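Local coordinates for putative peptidoglycan-binding/hydrolysing protein (Peptoclostridium difficile, PDB 5TV7), which probably binds peptidoglycan of the bacterial cell wall and may take part in its hydrolysis, at residues F24-I30 / G77-T83; I109-G115 / S136-S140; L125-Y130 / A145-F149. All blocks are in the same frame, centred on the assembly; numbering follows the deposited sequence.

From the N terminus, interaction 1 comes first: strand 26-32 pairs with strand 78-87, closing a long excursion that holds helix 38-46 and strand 60-64. Interactions 2 and 3 follow it in series and cross each other, since their segments alternate: 109-115 joins 136-140 around helix 116-127, and 125-130, at the end of that helix, meets 145-149 on helix 140-152. Interactions 2 and 3 touch where Phe-138 CZ packs on Val-146 CG2, 4.0 Å away. Interaction 1 meets interaction 3 through Leu-26 and Leu-127, whose CB and CD2 are 3.6 Å apart, joining the sheet to the helices. Interactions 1 and 2 do not touch; their centres lie about 21 Å apart.

Interaction 1 of 3, residues F24-I30 / G77-T83; sequences FTLSGYI and GVYASYT
Ser-27 OG is approached by two hydroxyls of the facing strand. Ser-81 OG lies 3.1 Å from it in a hydrogen bond that either group could donate, while a weak bond to Tyr-79 OH, also 3.1 Å from Ser-27 OG, would compete for the same serine proton. The strands, 26-30 and 78-83, run antiparallel as neighbours in a five-stranded antiparallel sheet. Backbone bonds pair Leu-26 with Tyr-82, Gly-28 with Ala-80 and Ile-30 with Val-78, each in both directions; that from Leu-26 N to Tyr-82 O is nearly straight (172°) and lies in the carbonyl plane. Ser-27/Ser-81 and Tyr-29/Tyr-79 are the non-hydrogen-bonded pairs between them, and their side chains share one face of the sheet. There Tyr-79 turns its edge to the face of Tyr-29 in a T-shaped stack, with centroids 5.4 Å apart and planes at 71°. Its CD1 sits 3.7 Å above the Tyr-29 plane, displaced toward the rim. The side chain of Tyr-79 leaves with CG opposite its own backbone N (chi1 -174°), which carries the ring past the Gly-28 carbonyl, CD1 lying 3.5 Å from Gly-28 O, and brings its OH to Ser-27. On the reverse face lie Leu-26, Tyr-82, Ala-80, Val-78 and Ile-30. Leu-26 and Tyr-82 pack against Ile-123 of helix 116-127, and the Tyr-82 ring meets Phe-62 edge-to-face, so this end of the face lies against the helix, while Val-78 at the other end is exposed. Tyr-82 OH also makes a weak hydrogen bond to Lys-119 NZ. Ile-30 and the Tyr-82 side chain cross at about a right angle; Ile-30 CD1 is 3.8 Å from Ala-80 CB and 3.7 Å from Tyr-82 OH.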
loop_
_atom_site.group_PDB
_atom_site.type_symbol
_atom_site.label_atom_id
_atom_site.label_comp_id
_atom_site.label_asym_id
_atom_site.label_seq_id
_atom_site.Cartn_x
_atom_site.Cartn_y
_atom_site.Cartn_z
ATOM N N PHE A 24 5.778 -11.087 7.700
ATOM C CA PHE A 24 5.629 -10.899 6.241
ATOM C C PHE A 24 4.159 -10.906 5.780
ATOM O O PHE A 24 3.870 -10.767 4.593
ATOM C CB PHE A 24 6.437 -11.936 5.477
ATOM C CG PHE A 24 7.922 -11.781 5.639
ATOM C CD1 PHE A 24 8.643 -10.952 4.788
ATOM C CD2 PHE A 24 8.607 -12.469 6.633
ATOM C CE1 PHE A 24 10.017 -10.808 4.928
ATOM C CE2 PHE A 24 9.984 -12.329 6.775
ATOM C CZ PHE A 24 10.689 -11.503 5.916
ATOM N N THR A 25 3.238 -11.043 6.727
ATOM C CA THR A 25 1.812 -11.054 6.433
ATOM C C THR A 25 1.186 -9.749 6.891
ATOM O O THR A 25 1.462 -9.301 7.988
ATOM C CB THR A 25 1.142 -12.237 7.151
ATOM O OG1 THR A 25 1.723 -13.452 6.675
ATOM C CG2 THR A 25 -0.365 -12.260 6.918
ATOM N N LEU A 26 0.355 -9.130 6.047
ATOM C CA LEU A 26 -0.322 -7.891 6.428
ATOM C C LEU A 26 -1.818 -8.148 6.527
ATOM O O LEU A 26 -2.503 -8.318 5.513
ATOM C CB LEU A 26 -0.040 -6.744 5.443
ATOM C CG LEU A 26 -0.506 -5.374 5.949
ATOM C CD1 LEU A 26 0.335 -4.900 7.143
ATOM C CD2 LEU A 26 -0.461 -4.341 4.834
ATOM N N SER A 27 -2.318 -8.146 7.756
ATOM C CA SER A 27 -3.711 -8.412 8.030
ATOM C C SER A 27 -4.441 -7.189 8.521
ATOM O O SER A 27 -3.853 -6.315 9.135
ATOM C CB SER A 27 -3.820 -9.523 9.068
ATOM O OG SER A 27 -3.257 -10.713 8.550
ATOM N N GLY A 28 -5.743 -7.162 8.268
ATOM C CA GLY A 28 -6.576 -6.036 8.653
ATOM C C GLY A 28 -7.939 -6.152 8.015
ATOM O O GLY A 28 -8.332 -7.236 7.574
ATOM N N TYR A 29 -8.654 -5.035 7.949
ATOM C CA TYR A 29 -10.005 -5.012 7.401
ATOM C C TYR A 29 -10.158 -4.041 6.230
ATOM O O TYR A 29 -9.583 -2.947 6.231
ATOM C CB TYR A 29 -10.999 -4.666 8.518
ATOM C CG TYR A 29 -11.071 -5.750 9.566
ATOM C CD1 TYR A 29 -10.153 -5.798 10.618
ATOM C CD2 TYR A 29 -12.029 -6.758 9.483
ATOM C CE1 TYR A 29 -10.204 -6.810 11.566
ATOM C CE2 TYR A 29 -12.087 -7.776 10.425
ATOM C CZ TYR A 29 -11.174 -7.795 11.464
ATOM O OH TYR A 29 -11.230 -8.806 12.391
ATOM N N ILE A 30 -10.926 -4.464 5.228
ATOM C CA ILE A 30 -11.227 -3.648 4.063
ATOM C C ILE A 30 -12.552 -2.964 4.335
ATOM O O ILE A 30 -13.530 -3.611 4.706
ATOM C CB ILE A 30 -11.374 -4.486 2.772
ATOM C CG1 ILE A 30 -10.098 -5.288 2.492
ATOM C CG2 ILE A 30 -11.698 -3.581 1.581
ATOM C CD1 ILE A 30 -10.223 -6.231 1.306
ATOM N N GLY A 77 -16.437 -3.826 8.291
ATOM C CA GLY A 77 -15.375 -4.197 7.355
ATOM C C GLY A 77 -15.317 -5.664 6.982
ATOM O O GLY A 77 -16.164 -6.460 7.387
ATOM N N VAL A 78 -14.302 -6.005 6.194
ATOM C CA VAL A 78 -14.077 -7.364 5.711
ATOM C C VAL A 78 -12.620 -7.733 5.944
ATOM O O VAL A 78 -11.725 -7.046 5.454
ATOM C CB VAL A 78 -14.384 -7.467 4.203
ATOM C CG1 VAL A 78 -14.061 -8.862 3.681
ATOM C CG2 VAL A 78 -15.841 -7.109 3.931
ATOM N N TYR A 79 -12.380 -8.825 6.663
ATOM C CA TYR A 79 -11.016 -9.251 6.975
ATOM C C TYR A 79 -10.259 -9.675 5.717
ATOM O O TYR A 79 -10.830 -10.286 4.815
ATOM C CB TYR A 79 -11.011 -10.381 8.018
ATOM C CG TYR A 79 -9.626 -10.772 8.499
ATOM C CD1 TYR A 79 -8.980 -10.041 9.493
ATOM C CD2 TYR A 79 -8.964 -11.875 7.963
ATOM C CE1 TYR A 79 -7.709 -10.387 9.931
ATOM C CE2 TYR A 79 -7.693 -12.232 8.393
ATOM C CZ TYR A 79 -7.071 -11.490 9.377
ATOM O OH TYR A 79 -5.817 -11.854 9.810
ATOM N N ALA A 80 -8.988 -9.285 5.653
ATOM C CA ALA A 80 -8.102 -9.639 4.548
ATOM C C ALA A 80 -6.690 -9.796 5.087
ATOM O O ALA A 80 -6.296 -9.101 6.018
ATOM C CB ALA A 80 -8.144 -8.588 3.448
ATOM N N SER A 81 -5.946 -10.720 4.494
ATOM C CA SER A 81 -4.583 -11.030 4.895
ATOM C C SER A 81 -3.707 -11.101 3.628
ATOM O O SER A 81 -3.918 -11.960 2.775
ATOM C CB SER A 81 -4.591 -12.356 5.651
ATOM O OG SER A 81 -3.305 -12.701 6.109
ATOM N N TYR A 82 -2.742 -10.188 3.505
ATOM C CA TYR A 82 -1.891 -10.113 2.310
ATOM C C TYR A 82 -0.469 -10.578 2.522
ATOM O O TYR A 82 0.150 -10.278 3.545
ATOM C CB TYR A 82 -1.791 -8.671 1.800
ATOM C CG TYR A 82 -3.093 -8.024 1.421
ATOM C CD1 TYR A 82 -3.728 -8.345 0.233
ATOM C CD2 TYR A 82 -3.663 -7.039 2.223
ATOM C CE1 TYR A 82 -4.915 -7.731 -0.139
ATOM C CE2 TYR A 82 -4.858 -6.418 1.864
ATOM C CZ TYR A 82 -5.477 -6.769 0.682
ATOM O OH TYR A 82 -6.657 -6.163 0.321
ATOM N N THR A 83 0.057 -11.264 1.514
ATOM C CA THR A 83 1.456 -11.689 1.459
ATOM C C THR A 83 1.967 -11.273 0.077
ATOM O O THR A 83 1.179 -10.937 -0.797
ATOM C CB THR A 83 1.627 -13.191 1.674
ATOM O OG1 THR A 83 0.782 -13.902 0.767
ATOM C CG2 THR A 83 1.255 -13.576 3.105
#

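Interaction 2 of 3, residues I109-G115 / S136-S140; sequences IRKGNSG and SSFGS
Gly-112 N donates to Phe-138 O across 2.9 Å, in the carbonyl plane, and Phe-138 N returns a bond of equal length to Asn-113 O. A third backbone bond runs from Gly-115 N to Ser-136 O. Together they zip the two irregular loops along one another, with a single bridge at Ser-114 and Ser-137. The shape of 109-115 is set internally: a type II turn spans Arg-110 to Asn-113, and Asn-113 OD1 accepts from Arg-110 N, with the donor above the amide plane. The main packing contact is an aromatic ring stacked on a peptide group of this turn. Phe-138, its CG swung opposite the backbone N (chi1 -161°), lays one face under the Arg-110/Lys-111 peptide: Arg-110 C stands 3.4 Å above the ring plane over its centre, and Lys-111 N is offset toward the rim. The apolar contact proper is Ile-109 CG1 to Phe-138 CE2, at 4.2 Å. Val-118, Tyr-143 and Val-146 of the two flanking helices also touch this ring. Among side-chain polar contacts, the extended Lys-111 reaches along the loop until NZ donates to Ser-140 OG at 3.1 Å. Gly-115 and Gly-139 are the N-cap residues of helices 116-127 and 140-152, so the contact fastens two helix-entry loops together, consistent with the compact helical fold of peptidoglycan-binding domains.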
loop_
_atom_site.group_PDB
_atom_site.type_symbol
_atom_site.label_atom_id
_atom_site.label_comp_id
_atom_site.label_asym_id
_atom_site.label_seq_id
_atom_site.Cartn_x
_atom_site.Cartn_y
_atom_site.Cartn_z
ATOM N N ILE A 109 5.124 4.550 -11.109
ATOM C CA ILE A 109 4.038 5.321 -10.472
ATOM C C ILE A 109 4.615 6.476 -9.653
ATOM O O ILE A 109 5.747 6.404 -9.161
ATOM C CB ILE A 109 3.051 4.470 -9.642
ATOM C CG1 ILE A 109 3.780 3.615 -8.626
ATOM C CG2 ILE A 109 2.219 3.597 -10.573
ATOM C CD1 ILE A 109 2.859 2.835 -7.711
ATOM N N ARG A 110 3.818 7.528 -9.498
ATOM C CA ARG A 110 4.244 8.719 -8.782
ATOM C C ARG A 110 3.050 9.460 -8.206
ATOM O O ARG A 110 1.892 9.079 -8.435
ATOM C CB ARG A 110 5.016 9.612 -9.743
ATOM C CG ARG A 110 4.260 9.879 -11.028
ATOM C CD ARG A 110 5.150 10.543 -12.056
ATOM N NE ARG A 110 5.618 11.854 -11.627
ATOM C CZ ARG A 110 6.484 12.585 -12.315
ATOM N NH1 ARG A 110 6.969 12.126 -13.458
ATOM N NH2 ARG A 110 6.862 13.769 -11.862
ATOM N N LYS A 111 3.334 10.522 -7.458
ATOM C CA LYS A 111 2.280 11.312 -6.827
ATOM C C LYS A 111 1.249 11.783 -7.859
ATOM O O LYS A 111 1.610 12.339 -8.896
ATOM C CB LYS A 111 2.856 12.498 -6.046
ATOM C CG LYS A 111 1.789 13.251 -5.265
ATOM C CD LYS A 111 2.369 14.336 -4.395
ATOM C CE LYS A 111 1.259 14.993 -3.597
ATOM N NZ LYS A 111 1.787 16.162 -2.850
ATOM N N GLY A 112 -0.023 11.508 -7.575
ATOM C CA GLY A 112 -1.106 11.835 -8.480
ATOM C C GLY A 112 -1.775 10.607 -9.082
ATOM O O GLY A 112 -2.956 10.648 -9.405
ATOM N N ASN A 113 -1.021 9.521 -9.235
ATOM C CA ASN A 113 -1.548 8.277 -9.798
ATOM C C ASN A 113 -2.455 7.541 -8.814
ATOM O O ASN A 113 -2.378 7.737 -7.597
ATOM C CB ASN A 113 -0.415 7.297 -10.146
ATOM C CG ASN A 113 0.490 7.772 -11.277
ATOM O OD1 ASN A 113 1.585 7.237 -11.456
ATOM N ND2 ASN A 113 0.048 8.747 -12.041
ATOM N N SER A 114 -3.339 6.711 -9.370
ATOM C CA SER A 114 -4.270 5.876 -8.600
ATOM C C SER A 114 -4.501 4.555 -9.330
ATOM O O SER A 114 -4.560 4.536 -10.556
ATOM C CB SER A 114 -5.609 6.584 -8.387
ATOM O OG SER A 114 -5.460 7.720 -7.559
ATOM N N GLY A 115 -4.649 3.462 -8.580
ATOM C CA GLY A 115 -4.848 2.141 -9.177
ATOM C C GLY A 115 -4.212 1.017 -8.406
ATOM O O GLY A 115 -3.710 1.218 -7.289
ATOM N N SER A 136 -5.079 3.007 -2.562
ATOM C CA SER A 136 -4.796 3.043 -4.008
ATOM C C SER A 136 -4.541 4.427 -4.600
ATOM O O SER A 136 -4.418 4.517 -5.806
ATOM C CB SER A 136 -5.926 2.374 -4.832
ATOM O OG SER A 136 -6.238 1.099 -4.333
ATOM N N SER A 137 -4.486 5.490 -3.785
ATOM C CA SER A 137 -4.177 6.839 -4.286
ATOM C C SER A 137 -2.809 7.304 -3.764
ATOM O O SER A 137 -2.562 7.312 -2.563
ATOM C CB SER A 137 -5.265 7.837 -3.917
ATOM O OG SER A 137 -6.396 7.666 -4.759
ATOM N N PHE A 138 -1.942 7.680 -4.694
ATOM C CA PHE A 138 -0.567 8.092 -4.403
ATOM C C PHE A 138 -0.565 9.587 -4.053
ATOM O O PHE A 138 -0.411 10.453 -4.928
ATOM C CB PHE A 138 0.305 7.807 -5.637
ATOM C CG PHE A 138 1.793 7.746 -5.370
ATOM C CD1 PHE A 138 2.441 8.691 -4.587
ATOM C CD2 PHE A 138 2.572 6.779 -6.015
ATOM C CE1 PHE A 138 3.807 8.636 -4.397
ATOM C CE2 PHE A 138 3.937 6.720 -5.822
ATOM C CZ PHE A 138 4.555 7.650 -5.009
ATOM N N GLY A 139 -0.759 9.875 -2.767
ATOM C CA GLY A 139 -0.753 11.245 -2.260
ATOM C C GLY A 139 0.524 11.546 -1.497
ATOM O O GLY A 139 1.529 10.846 -1.636
ATOM N N SER A 140 0.464 12.575 -0.661
ATOM C CA SER A 140 1.627 13.034 0.098
ATOM C C SER A 140 2.236 12.017 1.053
ATOM O O SER A 140 3.454 11.939 1.157
ATOM C CB SER A 140 1.278 14.304 0.867
ATOM O OG SER A 140 0.883 15.303 -0.055
#

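Interaction 3 of 3, residues L125-Y130 / A145-F149; sequences LTLLGY and AVVSF
Tyr-130 and Phe-149 set their side chains at about a right angle, with Tyr-130 CE2 near the plane of the Phe-149 ring, at its edge. A helix end and its C-terminal turn, at the close of helix 116-127, here pack on a second helix, 140-152, in what is probably a compact helical peptidoglycan-binding domain. The Tyr-130 ring leans along the second helix and touches three of its residues. Ala-145 O lies over one ring face, CE1 comes 3.8 Å from Ser-148 CB, and the OH end reaches the backbone, 3.4 Å from Phe-149 CA. At the root of the side chain, Tyr-130 CB rests 3.8 Å from Ala-145 CB. The polar end of Ser-148 is turned to its own helix, where OG bonds to Asn-144 O. A Schellman motif brings the tyrosine to this place: Gly-129 leaves the helix with positive phi (103°), its N bonds back to Thr-126 O, and Tyr-130 N bonds to Leu-125 O at 3.0 Å, an oxygen that also lies in the plane of the tyrosine ring at its edge. Two leucines complete the apolar seam. Leu-125 and Phe-149 cross obliquely, and the leucine divides its branches, CD1 going to Val-146 CG2 at 3.9 Å and CD2 to Phe-149 CB at 4.1 Å. Phe-149 CG stands opposite its backbone N (chi1 172°), which throws the ring across to the other helix so that it packs among Leu-125, Leu-128 and Tyr-130. Leu-169 of helix 163-173 touches both Leu-125 and Phe-149, making the seam part of a three-helix core. Leu-128 CD1 comes against the Phe-149 ring, 3.5 Å from Phe-149 CE1.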
loop_
_atom_site.group_PDB
_atom_site.type_symbol
_atom_site.label_atom_id
_atom_site.label_comp_id
_atom_site.label_asym_id
_atom_site.label_seq_id
_atom_site.Cartn_x
_atom_site.Cartn_y
_atom_site.Cartn_z
ATOM N N LEU A 125 4.908 -1.049 1.497
ATOM C CA LEU A 125 5.463 0.008 2.362
ATOM C C LEU A 125 4.931 -0.162 3.786
ATOM O O LEU A 125 5.689 -0.056 4.762
ATOM C CB LEU A 125 5.127 1.392 1.822
ATOM C CG LEU A 125 5.834 1.805 0.542
ATOM C CD1 LEU A 125 5.141 3.004 -0.091
ATOM C CD2 LEU A 125 7.297 2.121 0.820
ATOM N N THR A 126 3.643 -0.482 3.902
ATOM C CA THR A 126 3.049 -0.703 5.219
ATOM C C THR A 126 3.702 -1.901 5.946
ATOM O O THR A 126 3.937 -1.822 7.151
ATOM C CB THR A 126 1.526 -0.844 5.141
ATOM O OG1 THR A 126 0.984 0.328 4.520
ATOM C CG2 THR A 126 0.936 -0.987 6.518
ATOM N N LEU A 127 4.017 -2.980 5.217
ATOM C CA LEU A 127 4.720 -4.133 5.812
ATOM C C LEU A 127 6.091 -3.764 6.365
ATOM O O LEU A 127 6.550 -4.374 7.323
ATOM C CB LEU A 127 4.912 -5.265 4.803
ATOM C CG LEU A 127 3.744 -6.195 4.549
ATOM C CD1 LEU A 127 4.034 -7.073 3.343
ATOM C CD2 LEU A 127 3.481 -7.041 5.793
ATOM N N LEU A 128 6.745 -2.793 5.742
ATOM C CA LEU A 128 8.068 -2.342 6.174
ATOM C C LEU A 128 8.016 -1.287 7.259
ATOM O O LEU A 128 9.059 -0.770 7.669
ATOM C CB LEU A 128 8.864 -1.833 4.985
ATOM C CG LEU A 128 9.134 -2.908 3.940
ATOM C CD1 LEU A 128 9.903 -2.297 2.785
ATOM C CD2 LEU A 128 9.901 -4.081 4.543
ATOM N N GLY A 129 6.798 -0.957 7.696
ATOM C CA GLY A 129 6.563 -0.034 8.783
ATOM C C GLY A 129 6.117 1.369 8.430
ATOM O O GLY A 129 5.805 2.140 9.333
ATOM N N TYR A 130 6.078 1.715 7.141
ATOM C CA TYR A 130 5.704 3.079 6.742
ATOM C C TYR A 130 4.227 3.333 6.975
ATOM O O TYR A 130 3.377 2.433 6.835
ATOM C CB TYR A 130 6.127 3.381 5.292
ATOM C CG TYR A 130 7.626 3.287 5.155
ATOM C CD1 TYR A 130 8.451 4.378 5.466
ATOM C CD2 TYR A 130 8.232 2.079 4.826
ATOM C CE1 TYR A 130 9.833 4.271 5.402
ATOM C CE2 TYR A 130 9.612 1.966 4.764
ATOM C CZ TYR A 130 10.401 3.062 5.055
ATOM O OH TYR A 130 11.756 2.915 5.001
ATOM N N ALA A 145 6.755 8.401 2.284
ATOM C CA ALA A 145 7.186 7.056 2.598
ATOM C C ALA A 145 8.170 6.551 1.547
ATOM O O ALA A 145 9.211 5.997 1.897
ATOM C CB ALA A 145 5.992 6.127 2.713
ATOM N N VAL A 146 7.864 6.787 0.271
ATOM C CA VAL A 146 8.726 6.356 -0.815
ATOM C C VAL A 146 10.095 7.041 -0.718
ATOM O O VAL A 146 11.122 6.378 -0.824
ATOM C CB VAL A 146 8.068 6.597 -2.184
ATOM C CG1 VAL A 146 9.048 6.354 -3.316
ATOM C CG2 VAL A 146 6.839 5.700 -2.351
ATOM N N VAL A 147 10.112 8.351 -0.501
ATOM C CA VAL A 147 11.386 9.095 -0.330
ATOM C C VAL A 147 12.178 8.520 0.851
ATOM O O VAL A 147 13.381 8.262 0.721
ATOM C CB VAL A 147 11.134 10.610 -0.145
ATOM C CG1 VAL A 147 12.390 11.361 0.313
ATOM C CG2 VAL A 147 10.583 11.211 -1.437
ATOM N N SER A 148 11.502 8.292 1.984
ATOM C CA SER A 148 12.161 7.732 3.175
ATOM C C SER A 148 12.739 6.347 2.910
ATOM O O SER A 148 13.857 6.038 3.318
ATOM C CB SER A 148 11.183 7.643 4.353
ATOM O OG SER A 148 10.798 8.927 4.786
ATOM N N PHE A 149 11.934 5.510 2.263
ATOM C CA PHE A 149 12.340 4.168 1.886
ATOM C C PHE A 149 13.553 4.217 0.984
ATOM O O PHE A 149 14.521 3.495 1.190
ATOM C CB PHE A 149 11.180 3.432 1.194
ATOM C CG PHE A 149 11.566 2.104 0.608
ATOM C CD1 PHE A 149 11.646 0.977 1.403
ATOM C CD2 PHE A 149 11.828 1.979 -0.751
ATOM C CE1 PHE A 149 11.989 -0.264 0.856
ATOM C CE2 PHE A 149 12.164 0.747 -1.303
ATOM C CZ PHE A 149 12.255 -0.371 -0.498
#